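Local coordinates for protein glycerol kinase, putative (PDB 2W41) that probably catalyses the ATP-dependent phosphorylation of glycerol to sn-glycerol 3-phosphate, as in other FGGY-family kinases, and binds ADP, at residues B[85-90]-B[169-174]; B[183-188]-B[220-225]; B[263-268]-B[411-416]. All coordinates share one frame; numbering follows the deposited sequence.

Interaction 1: B[85-90]-B[169-174]; sequences ITNQRE and GNINTW. With EDO (1,2-ethanediol), chain U; EDO (1,2-ethanediol), chain T.
A single water joins Q88 to I171: it donates to Q88 O at 2.8 Å and accepts from I171 N at 3.0 Å. Because I171 opens helix 171-179, the water satisfies a first-turn N-H that no helix carbonyl can reach, and it does so with the carbonyl just past the end of strand 77-87. Within that turn the backbone bond from W174 N to N170 O confirms that N170 occupies the N-cap position.

Next to the water the contact is apolar. The extended Q88 chain passes obliquely over I171, with Q88 CG 3.9 Å from I171 CG1, while Q88 OE1 bonds T91. The other branch, I171 CG2, lies 3.7 Å from N87 CB. The amide planes of N87 and N172 are nearly parallel, 12° apart, and N172 CB packs against the N87 amide.

Beyond Q88 the chain turns from the helix toward two bound ethanediols, probably from the crystallisation liquor. R89 N donates to O2 of ethanediol U at 2.7 Å, nearly straight at 168°, and R89 NE reaches the same O2 at 3.2 Å. A bend at chi3 (-60°) brings the edge of the guanidinium to the diol, where R89 NH2 meets O1 at 3.0 Å; one molecule is thus held by three donors. E90 OE1 takes a bond of 2.7 Å from O1 of ethanediol T. R193 forms a salt bridge with E90, and E312 another with R89.

With W109 and F142 touching E90, and D252 also bonded to ethanediol, this grip on small diols is consistent with the polyol site of FGGY kinases, an Arg-Glu pair at the end of a core strand of the N-terminal actin-like domain.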
loop_
_atom_site.group_PDB
_atom_site.type_symbol
_atom_site.label_atom_id
_atom_site.label_comp_id
_atom_site.label_asym_id
_atom_site.label_seq_id
_atom_site.Cartn_x
_atom_site.Cartn_y
_atom_site.Cartn_z
ATOM N N ILE B 85 -43.621 10.579 -8.934
ATOM C CA ILE B 85 -42.966 9.384 -8.382
ATOM C C ILE B 85 -41.577 9.080 -9.009
ATOM O O ILE B 85 -41.419 9.044 -10.239
ATOM C CB ILE B 85 -43.903 8.140 -8.431
ATOM C CG1 ILE B 85 -45.010 8.301 -7.387
ATOM C CG2 ILE B 85 -43.103 6.855 -8.158
ATOM C CD1 ILE B 85 -46.245 7.629 -7.695
ATOM N N THR B 86 -40.585 8.915 -8.142
ATOM C CA THR B 86 -39.310 8.359 -8.529
ATOM C C THR B 86 -38.964 7.231 -7.535
ATOM O O THR B 86 -39.614 7.072 -6.496
ATOM C CB THR B 86 -38.225 9.451 -8.655
ATOM O OG1 THR B 86 -37.063 8.924 -9.323
ATOM C CG2 THR B 86 -37.846 10.072 -7.298
ATOM N N ASN B 87 -37.965 6.424 -7.877
ATOM C CA ASN B 87 -37.843 5.047 -7.324
ATOM C C ASN B 87 -36.574 4.347 -7.733
ATOM O O ASN B 87 -36.094 4.524 -8.893
ATOM C CB ASN B 87 -39.031 4.173 -7.741
ATOM C CG ASN B 87 -38.988 3.777 -9.218
ATOM O OD1 ASN B 87 -38.612 2.624 -9.576
ATOM N ND2 ASN B 87 -39.398 4.701 -10.088
ATOM N N GLN B 88 -36.028 3.588 -6.762
ATOM C CA GLN B 88 -35.046 2.502 -6.993
ATOM C C GLN B 88 -35.530 1.665 -8.171
ATOM O O GLN B 88 -36.653 1.144 -8.154
ATOM C CB GLN B 88 -34.879 1.618 -5.758
ATOM C CG GLN B 88 -36.189 1.060 -5.194
ATOM C CD GLN B 88 -36.003 -0.204 -4.306
ATOM O OE1 GLN B 88 -35.157 -1.053 -4.578
ATOM N NE2 GLN B 88 -36.800 -0.314 -3.253
ATOM N N ARG B 89 -34.696 1.587 -9.203
ATOM C CA ARG B 89 -35.014 0.882 -10.446
ATOM C C ARG B 89 -34.702 -0.625 -10.339
ATOM O O ARG B 89 -34.099 -1.085 -9.341
ATOM C CB ARG B 89 -34.234 1.541 -11.604
ATOM C CG ARG B 89 -34.400 3.069 -11.709
ATOM C CD ARG B 89 -33.427 3.669 -12.687
ATOM N NE ARG B 89 -32.029 3.421 -12.307
ATOM C CZ ARG B 89 -30.966 3.629 -13.095
ATOM N NH1 ARG B 89 -31.076 4.128 -14.308
ATOM N NH2 ARG B 89 -29.756 3.353 -12.653
ATOM N N GLU B 90 -35.100 -1.395 -11.353
ATOM C CA GLU B 90 -34.676 -2.808 -11.507
ATOM C C GLU B 90 -35.320 -3.761 -10.477
ATOM O O GLU B 90 -35.870 -4.791 -10.856
ATOM C CB GLU B 90 -33.144 -2.885 -11.500
ATOM C CG GLU B 90 -32.550 -2.254 -12.750
ATOM C CD GLU B 90 -31.331 -1.429 -12.497
ATOM O OE1 GLU B 90 -30.609 -1.742 -11.537
ATOM O OE2 GLU B 90 -31.080 -0.458 -13.254
ATOM N N GLY B 169 -44.182 -5.830 -11.847
ATOM C CA GLY B 169 -43.895 -4.423 -11.726
ATOM C C GLY B 169 -42.600 -4.061 -11.041
ATOM O O GLY B 169 -42.189 -4.664 -10.041
ATOM N N ASN B 170 -41.963 -3.025 -11.584
ATOM C CA ASN B 170 -40.963 -2.282 -10.846
ATOM C C ASN B 170 -41.678 -1.456 -9.746
ATOM O O ASN B 170 -42.920 -1.437 -9.698
ATOM C CB ASN B 170 -40.138 -1.441 -11.805
ATOM C CG ASN B 170 -39.194 -2.286 -12.677
ATOM O OD1 ASN B 170 -38.960 -1.954 -13.829
ATOM N ND2 ASN B 170 -38.609 -3.347 -12.108
ATOM N N ILE B 171 -40.909 -0.823 -8.855
ATOM C CA ILE B 171 -41.449 -0.097 -7.686
ATOM C C ILE B 171 -42.426 1.047 -8.000
ATOM O O ILE B 171 -43.357 1.290 -7.213
ATOM C CB ILE B 171 -40.331 0.451 -6.780
ATOM C CG1 ILE B 171 -39.636 -0.677 -5.988
ATOM C CG2 ILE B 171 -40.851 1.575 -5.877
ATOM C CD1 ILE B 171 -40.429 -1.305 -4.837
ATOM N N ASN B 172 -42.233 1.731 -9.140
ATOM C CA ASN B 172 -43.160 2.753 -9.594
ATOM C C ASN B 172 -44.547 2.184 -9.809
ATOM O O ASN B 172 -45.533 2.730 -9.291
ATOM C CB ASN B 172 -42.641 3.499 -10.840
ATOM C CG ASN B 172 -42.335 2.578 -12.017
ATOM O OD1 ASN B 172 -41.685 1.533 -11.856
ATOM N ND2 ASN B 172 -42.787 2.966 -13.213
ATOM N N THR B 173 -44.605 1.074 -10.551
ATOM C CA THR B 173 -45.844 0.346 -10.910
ATOM C C THR B 173 -46.556 -0.063 -9.623
ATOM O O THR B 173 -47.767 0.140 -9.478
ATOM C CB THR B 173 -45.514 -0.918 -11.782
ATOM O OG1 THR B 173 -44.719 -0.528 -12.907
ATOM C CG2 THR B 173 -46.772 -1.610 -12.303
ATOM N N TRP B 174 -45.779 -0.608 -8.688
ATOM C CA TRP B 174 -46.275 -0.978 -7.389
ATOM C C TRP B 174 -46.929 0.204 -6.639
ATOM O O TRP B 174 -48.089 0.120 -6.210
ATOM C CB TRP B 174 -45.113 -1.603 -6.603
ATOM C CG TRP B 174 -45.434 -1.994 -5.180
ATOM C CD1 TRP B 174 -44.815 -1.530 -4.056
ATOM C CD2 TRP B 174 -46.448 -2.924 -4.733
ATOM N NE1 TRP B 174 -45.388 -2.106 -2.936
ATOM C CE2 TRP B 174 -46.392 -2.955 -3.325
ATOM C CE3 TRP B 174 -47.395 -3.730 -5.391
ATOM C CZ2 TRP B 174 -47.239 -3.781 -2.547
ATOM C CZ3 TRP B 174 -48.251 -4.543 -4.615
ATOM C CH2 TRP B 174 -48.166 -4.554 -3.211
HETATM C C1 EDO U . -30.592 0.957 -9.853
HETATM O O1 EDO U . -29.390 1.354 -10.506
HETATM C C2 EDO U . -30.928 2.011 -8.811
HETATM O O2 EDO U . -32.153 2.591 -9.269
HETATM C C1 EDO T . -26.673 -1.360 -11.219
HETATM O O1 EDO T . -27.982 -1.024 -11.645
HETATM C C2 EDO T . -25.795 -1.194 -12.444
HETATM O O2 EDO T . -26.280 -2.006 -13.527
HETATM O O HOH W 1 -38.015 -0.831 -9.544
#

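Interaction 2: B[183-188]-B[220-225]. With EDO (1,2-ethanediol), chain X.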
loop_
_atom_site.group_PDB
_atom_site.type_symbol
_atom_site.label_atom_id
_atom_site.label_comp_id
_atom_site.label_asym_id
_atom_site.label_seq_id
_atom_site.Cartn_x
_atom_site.Cartn_y
_atom_site.Cartn_z
ATOM N N ASN B 183 -54.588 0.838 -11.271
ATOM C CA ASN B 183 -53.855 1.195 -12.527
ATOM C C ASN B 183 -52.531 0.484 -12.733
ATOM O O ASN B 183 -51.748 0.422 -11.821
ATOM C CB ASN B 183 -53.552 2.682 -12.569
ATOM C CG ASN B 183 -54.728 3.496 -12.937
ATOM O OD1 ASN B 183 -55.831 3.064 -12.768
ATOM N ND2 ASN B 183 -54.500 4.696 -13.459
ATOM N N CYS B 184 -52.287 -0.039 -13.934
ATOM C CA CYS B 184 -51.047 -0.801 -14.231
ATOM C C CYS B 184 -50.132 -0.116 -15.294
ATOM O O CYS B 184 -50.298 -0.310 -16.518
ATOM C CB CYS B 184 -51.364 -2.269 -14.584
ATOM S SG CYS B 184 -51.993 -3.292 -13.163
ATOM N N TYR B 185 -49.186 0.699 -14.791
ATOM C CA TYR B 185 -48.339 1.557 -15.612
ATOM C C TYR B 185 -46.896 1.485 -15.223
ATOM O O TYR B 185 -46.534 1.197 -14.058
ATOM C CB TYR B 185 -48.716 3.014 -15.450
ATOM C CG TYR B 185 -50.038 3.410 -16.009
ATOM C CD1 TYR B 185 -50.363 3.131 -17.345
ATOM C CD2 TYR B 185 -50.966 4.087 -15.213
ATOM C CE1 TYR B 185 -51.598 3.497 -17.869
ATOM C CE2 TYR B 185 -52.190 4.477 -15.722
ATOM C CZ TYR B 185 -52.498 4.184 -17.056
ATOM O OH TYR B 185 -53.716 4.557 -17.574
ATOM N N THR B 186 -46.067 1.763 -16.219
ATOM C CA THR B 186 -44.656 2.023 -16.015
ATOM C C THR B 186 -44.357 3.238 -16.897
ATOM O O THR B 186 -45.264 3.765 -17.525
ATOM C CB THR B 186 -43.765 0.780 -16.339
ATOM O OG1 THR B 186 -42.407 1.052 -15.995
ATOM C CG2 THR B 186 -43.807 0.402 -17.814
ATOM N N ASP B 187 -43.110 3.690 -16.920
ATOM C CA ASP B 187 -42.671 4.746 -17.791
ATOM C C ASP B 187 -41.457 4.213 -18.582
ATOM O O ASP B 187 -40.931 3.158 -18.279
ATOM C CB ASP B 187 -42.319 5.981 -16.978
ATOM C CG ASP B 187 -41.104 5.776 -16.096
ATOM O OD1 ASP B 187 -41.275 5.416 -14.910
ATOM O OD2 ASP B 187 -39.966 5.959 -16.572
ATOM N N VAL B 188 -41.004 4.954 -19.582
ATOM C CA VAL B 188 -39.927 4.512 -20.450
ATOM C C VAL B 188 -38.593 4.175 -19.775
ATOM O O VAL B 188 -37.890 3.277 -20.227
ATOM C CB VAL B 188 -39.666 5.548 -21.612
ATOM C CG1 VAL B 188 -40.739 5.387 -22.677
ATOM C CG2 VAL B 188 -39.604 6.992 -21.113
ATOM N N LEU B 220 -47.676 -7.356 -18.205
ATOM C CA LEU B 220 -46.753 -6.235 -18.181
ATOM C C LEU B 220 -47.529 -4.944 -18.289
ATOM O O LEU B 220 -48.442 -4.857 -19.089
ATOM C CB LEU B 220 -45.755 -6.361 -19.344
ATOM C CG LEU B 220 -44.754 -7.535 -19.296
ATOM C CD1 LEU B 220 -43.998 -7.730 -20.647
ATOM C CD2 LEU B 220 -43.816 -7.407 -18.110
ATOM N N PRO B 221 -47.162 -3.916 -17.490
ATOM C CA PRO B 221 -47.929 -2.642 -17.513
ATOM C C PRO B 221 -47.651 -1.849 -18.763
ATOM O O PRO B 221 -46.603 -2.000 -19.366
ATOM C CB PRO B 221 -47.395 -1.902 -16.306
ATOM C CG PRO B 221 -45.945 -2.344 -16.262
ATOM C CD PRO B 221 -46.032 -3.831 -16.542
ATOM N N GLU B 222 -48.602 -1.035 -19.162
ATOM C CA GLU B 222 -48.392 -0.094 -20.242
ATOM C C GLU B 222 -47.240 0.867 -19.950
ATOM O O GLU B 222 -47.183 1.458 -18.891
ATOM C CB GLU B 222 -49.675 0.703 -20.470
ATOM C CG GLU B 222 -49.668 1.580 -21.703
ATOM C CD GLU B 222 -50.926 2.415 -21.797
ATOM O OE1 GLU B 222 -51.975 1.987 -21.256
ATOM O OE2 GLU B 222 -50.856 3.500 -22.426
ATOM N N ILE B 223 -46.324 0.988 -20.907
ATOM C CA ILE B 223 -45.241 1.960 -20.895
ATOM C C ILE B 223 -45.716 3.368 -21.272
ATOM O O ILE B 223 -46.100 3.656 -22.427
ATOM C CB ILE B 223 -44.106 1.562 -21.846
ATOM C CG1 ILE B 223 -43.577 0.191 -21.457
ATOM C CG2 ILE B 223 -43.011 2.624 -21.827
ATOM C CD1 ILE B 223 -42.874 -0.548 -22.583
ATOM N N LYS B 224 -45.690 4.244 -20.283
ATOM C CA LYS B 224 -46.078 5.598 -20.488
ATOM C C LYS B 224 -44.830 6.477 -20.645
ATOM O O LYS B 224 -43.690 6.053 -20.410
ATOM C CB LYS B 224 -46.950 6.037 -19.334
ATOM C CG LYS B 224 -48.297 5.374 -19.366
ATOM C CD LYS B 224 -49.303 6.175 -18.576
ATOM C CE LYS B 224 -50.595 6.397 -19.365
ATOM N NZ LYS B 224 -51.312 7.563 -18.804
ATOM N N SER B 225 -45.033 7.698 -21.079
ATOM C CA SER B 225 -43.963 8.654 -21.034
ATOM C C SER B 225 -43.861 9.273 -19.606
ATOM O O SER B 225 -44.703 9.010 -18.705
ATOM C CB SER B 225 -44.159 9.691 -22.123
ATOM O OG SER B 225 -45.350 10.425 -21.930
HETATM C C1 EDO X . -45.238 -1.302 -24.890
HETATM O O1 EDO X . -45.013 -2.463 -25.691
HETATM C C2 EDO X . -46.543 -1.472 -24.124
HETATM O O2 EDO X . -46.751 -0.251 -23.426
#
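Y185-D187 and E222-K224 pair as two short parallel strands through a backbone ladder. T186 uses both its polar backbone atoms: T186 N donates to E222 O at 2.9 Å, close to straight at 168°, and T186 O accepts from K224 N at 2.8 Å. The ladder frays at both ends, since E222 N to C184 O (3.2 Å) and V188 N to K224 O (3.0 Å) are weak, bent bonds. The axes of strands 185-187 and 222-224 cross at -41°.

Aromatic and charged contacts occupy the face bearing Y185, E222 and K224. K224 CD sits over the Y185 ring, 3.7 Å from the centroid, as a CH-pi contact. A bend at chi3 keeps K224 NZ over the same ring, 4.4 Å from its centroid and 27° off the normal, giving a cation-pi pair. E222 OE1 comes to the ring's edge instead. The ammonium is also bonded to N229 O.

Apolar contacts fill the other face. T186 CG2 runs alongside I223 CG1 at 3.7 Å, and P221 CG packs on T186 CB. At the far end V188 CG1 meets I223 CG2.

Helix 171-179 contributes T173 against T186 and P221, and F177 against C184; strand 185-187 then runs straight into helix 188-191, whose N-terminus D187 caps, its OD2 also bonding T189.

Interaction 3: B[263-268]-B[411-416]; sequences FDEGEA and MLHVLR. With EDO (1,2-ethanediol), chain V.
E265-A268 and L412-R416 run side by side where they enter strands 267-272 and 414-418, their end-to-end directions 51° apart, in the central mixed sheet of the actin-like C-terminal domain. A268 pairs with L415 in true parallel register: A268 N donates to V414 O at 3.3 Å, and A268 O accepts from R416 N at 3.0 Å with a straighter angle of 161°. The two bonds thus embrace L415, whose CA also points its hydrogen at A268 O. Two residues before A268, G266 O is met by H413 N at 3.0 Å and not by V414 N, so the register shifts by one residue while the first chain is still leaving a turn.

That turn, D264 to E267, is type II. G266 holds its third position with a positive phi, and E267 N closes it onto D264 O. E267 reaches back as well, its OE1 accepting from D264 N at 2.9 Å on the anti side, tilted out of the carboxylate plane.

Side chains alternate between the sheet's faces. A268 CB touches two leucines: L415 CD1 at 3.7 Å, carried there by a CG placed opposite the backbone N (chi1 -171°), and L412 CG at 4.0 Å. I280 of strand 276-281 touches A268 and L412 too, while helix 381-407 packs on L412. On the face of E267 and V414, E267 CG meets V414 CG1 at 3.7 Å. R416 sends its guanidinium away to a salt bridge with E440.

At the outer end the H413 imidazole approaches the turn obliquely. Its plane stands almost perpendicular to the E265 carboxylate, yet the near approach is to the backbone, with H413 CD2 only 3.0 Å from E265 O.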
loop_
_atom_site.group_PDB
_atom_site.type_symbol
_atom_site.label_atom_id
_atom_site.label_comp_id
_atom_site.label_asym_id
_atom_site.label_seq_id
_atom_site.Cartn_x
_atom_site.Cartn_y
_atom_site.Cartn_z
ATOM N N PHE B 263 -30.115 18.225 -20.127
ATOM C CA PHE B 263 -31.171 18.122 -21.186
ATOM C C PHE B 263 -30.698 17.909 -22.638
ATOM O O PHE B 263 -31.473 17.427 -23.477
ATOM C CB PHE B 263 -32.141 19.313 -21.131
ATOM C CG PHE B 263 -33.016 19.348 -19.901
ATOM C CD1 PHE B 263 -33.822 18.267 -19.561
ATOM C CD2 PHE B 263 -33.041 20.485 -19.083
ATOM C CE1 PHE B 263 -34.649 18.314 -18.430
ATOM C CE2 PHE B 263 -33.866 20.549 -17.941
ATOM C CZ PHE B 263 -34.673 19.475 -17.619
ATOM N N ASP B 264 -29.437 18.244 -22.913
ATOM C CA ASP B 264 -28.877 18.237 -24.263
ATOM C C ASP B 264 -27.688 17.270 -24.423
ATOM O O ASP B 264 -26.996 16.946 -23.419
ATOM C CB ASP B 264 -28.367 19.654 -24.639
ATOM C CG ASP B 264 -29.426 20.774 -24.436
ATOM O OD1 ASP B 264 -30.688 20.565 -24.520
ATOM O OD2 ASP B 264 -28.945 21.892 -24.165
ATOM N N GLU B 265 -27.412 16.872 -25.675
ATOM C CA GLU B 265 -26.360 15.881 -25.951
ATOM C C GLU B 265 -25.004 16.356 -25.475
ATOM O O GLU B 265 -24.692 17.527 -25.583
ATOM C CB GLU B 265 -26.353 15.343 -27.419
ATOM C CG GLU B 265 -25.477 16.022 -28.470
ATOM C CD GLU B 265 -23.966 15.632 -28.444
ATOM O OE1 GLU B 265 -23.592 14.432 -28.608
ATOM O OE2 GLU B 265 -23.126 16.571 -28.300
ATOM N N GLY B 266 -24.205 15.465 -24.904
ATOM C CA GLY B 266 -22.864 15.852 -24.448
ATOM C C GLY B 266 -22.894 16.412 -23.048
ATOM O O GLY B 266 -21.858 16.733 -22.471
ATOM N N GLU B 267 -24.098 16.536 -22.502
ATOM C CA GLU B 267 -24.287 16.859 -21.082
ATOM C C GLU B 267 -24.321 15.606 -20.225
ATOM O O GLU B 267 -25.004 14.662 -20.558
ATOM C CB GLU B 267 -25.554 17.689 -20.900
ATOM C CG GLU B 267 -25.225 19.146 -20.697
ATOM C CD GLU B 267 -26.338 20.091 -21.042
ATOM O OE1 GLU B 267 -27.494 19.659 -21.222
ATOM O OE2 GLU B 267 -26.043 21.299 -21.140
ATOM N N ALA B 268 -23.559 15.618 -19.136
ATOM C CA ALA B 268 -23.314 14.426 -18.304
ATOM C C ALA B 268 -23.487 14.737 -16.825
ATOM O O ALA B 268 -23.216 15.848 -16.430
ATOM C CB ALA B 268 -21.897 13.869 -18.559
ATOM N N MET B 411 -15.235 16.046 -26.298
ATOM C CA MET B 411 -15.213 16.645 -24.979
ATOM C C MET B 411 -16.652 16.745 -24.457
ATOM O O MET B 411 -17.586 16.952 -25.249
ATOM C CB MET B 411 -14.553 18.045 -25.065
ATOM C CG MET B 411 -14.499 18.852 -23.776
ATOM S SD MET B 411 -13.409 20.273 -23.898
ATOM C CE MET B 411 -11.864 19.518 -24.444
ATOM N N LEU B 412 -16.810 16.591 -23.136
ATOM C CA LEU B 412 -18.069 16.861 -22.439
ATOM C C LEU B 412 -18.364 18.349 -22.356
ATOM O O LEU B 412 -17.468 19.146 -22.055
ATOM C CB LEU B 412 -17.991 16.294 -21.022
ATOM C CG LEU B 412 -18.717 14.997 -20.640
ATOM C CD1 LEU B 412 -19.140 14.090 -21.843
ATOM C CD2 LEU B 412 -17.901 14.245 -19.591
ATOM N N HIS B 413 -19.630 18.710 -22.611
ATOM C CA HIS B 413 -20.135 20.088 -22.398
ATOM C C HIS B 413 -19.922 20.425 -20.945
ATOM O O HIS B 413 -19.239 21.403 -20.612
ATOM C CB HIS B 413 -21.635 20.294 -22.808
ATOM C CG HIS B 413 -21.865 20.313 -24.297
ATOM N ND1 HIS B 413 -20.919 20.775 -25.199
ATOM C CD2 HIS B 413 -22.931 19.924 -25.044
ATOM C CE1 HIS B 413 -21.390 20.657 -26.433
ATOM N NE2 HIS B 413 -22.606 20.137 -26.369
ATOM N N VAL B 414 -20.476 19.576 -20.084
ATOM C CA VAL B 414 -20.357 19.762 -18.644
ATOM C C VAL B 414 -20.436 18.409 -17.925
ATOM O O VAL B 414 -20.868 17.398 -18.514
ATOM C CB VAL B 414 -21.390 20.814 -18.127
ATOM C CG1 VAL B 414 -22.837 20.244 -18.125
ATOM C CG2 VAL B 414 -20.990 21.331 -16.770
ATOM N N LEU B 415 -19.974 18.384 -16.678
ATOM C CA LEU B 415 -20.205 17.270 -15.770
ATOM C C LEU B 415 -20.779 17.848 -14.479
ATOM O O LEU B 415 -20.053 18.437 -13.694
ATOM C CB LEU B 415 -18.920 16.445 -15.507
ATOM C CG LEU B 415 -19.035 15.114 -14.733
ATOM C CD1 LEU B 415 -19.828 14.179 -15.509
ATOM C CD2 LEU B 415 -17.700 14.492 -14.461
ATOM N N ARG B 416 -22.081 17.659 -14.287
ATOM C CA ARG B 416 -22.783 18.053 -13.081
ATOM C C ARG B 416 -22.624 16.969 -12.048
ATOM O O ARG B 416 -22.943 15.841 -12.333
ATOM C CB ARG B 416 -24.293 18.303 -13.353
ATOM C CG ARG B 416 -24.622 19.297 -14.510
ATOM C CD ARG B 416 -24.832 20.754 -14.077
ATOM N NE ARG B 416 -25.837 20.909 -13.019
ATOM C CZ ARG B 416 -26.003 22.012 -12.288
ATOM N NH1 ARG B 416 -25.230 23.056 -12.501
ATOM N NH2 ARG B 416 -26.938 22.073 -11.348
HETATM C C1 EDO V . -30.648 16.098 -29.495
HETATM O O1 EDO V . -30.340 15.397 -30.723
HETATM C C2 EDO V . -29.385 16.777 -28.945
HETATM O O2 EDO V . -29.695 17.730 -27.917
#

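In the fold
Interactions 1 and 2 adjoin in the N-terminal domain, centres 11 Å apart, and helix 171-179 joins them: T173 OG1 probably bonds Y185 O at 2.8 Å, while N172 packs on T186 and D187. Interaction 3 belongs to the other actin-like domain, its centre 26 Å from interaction 1 and 29 Å from interaction 2. The two domains flank the nucleotide cleft. Strands 267-272 and 414-418 of interaction 3 lead to G273-T274 and G419-G420 of the ADP pocket, whereas the Q88 side chain of interaction 1 lies about 13 Å from ADP, beside the bound diols. Interaction 2 lies farthest from the chain's centre, about 19 Å against 12 and 17 Å for interactions 1 and 3.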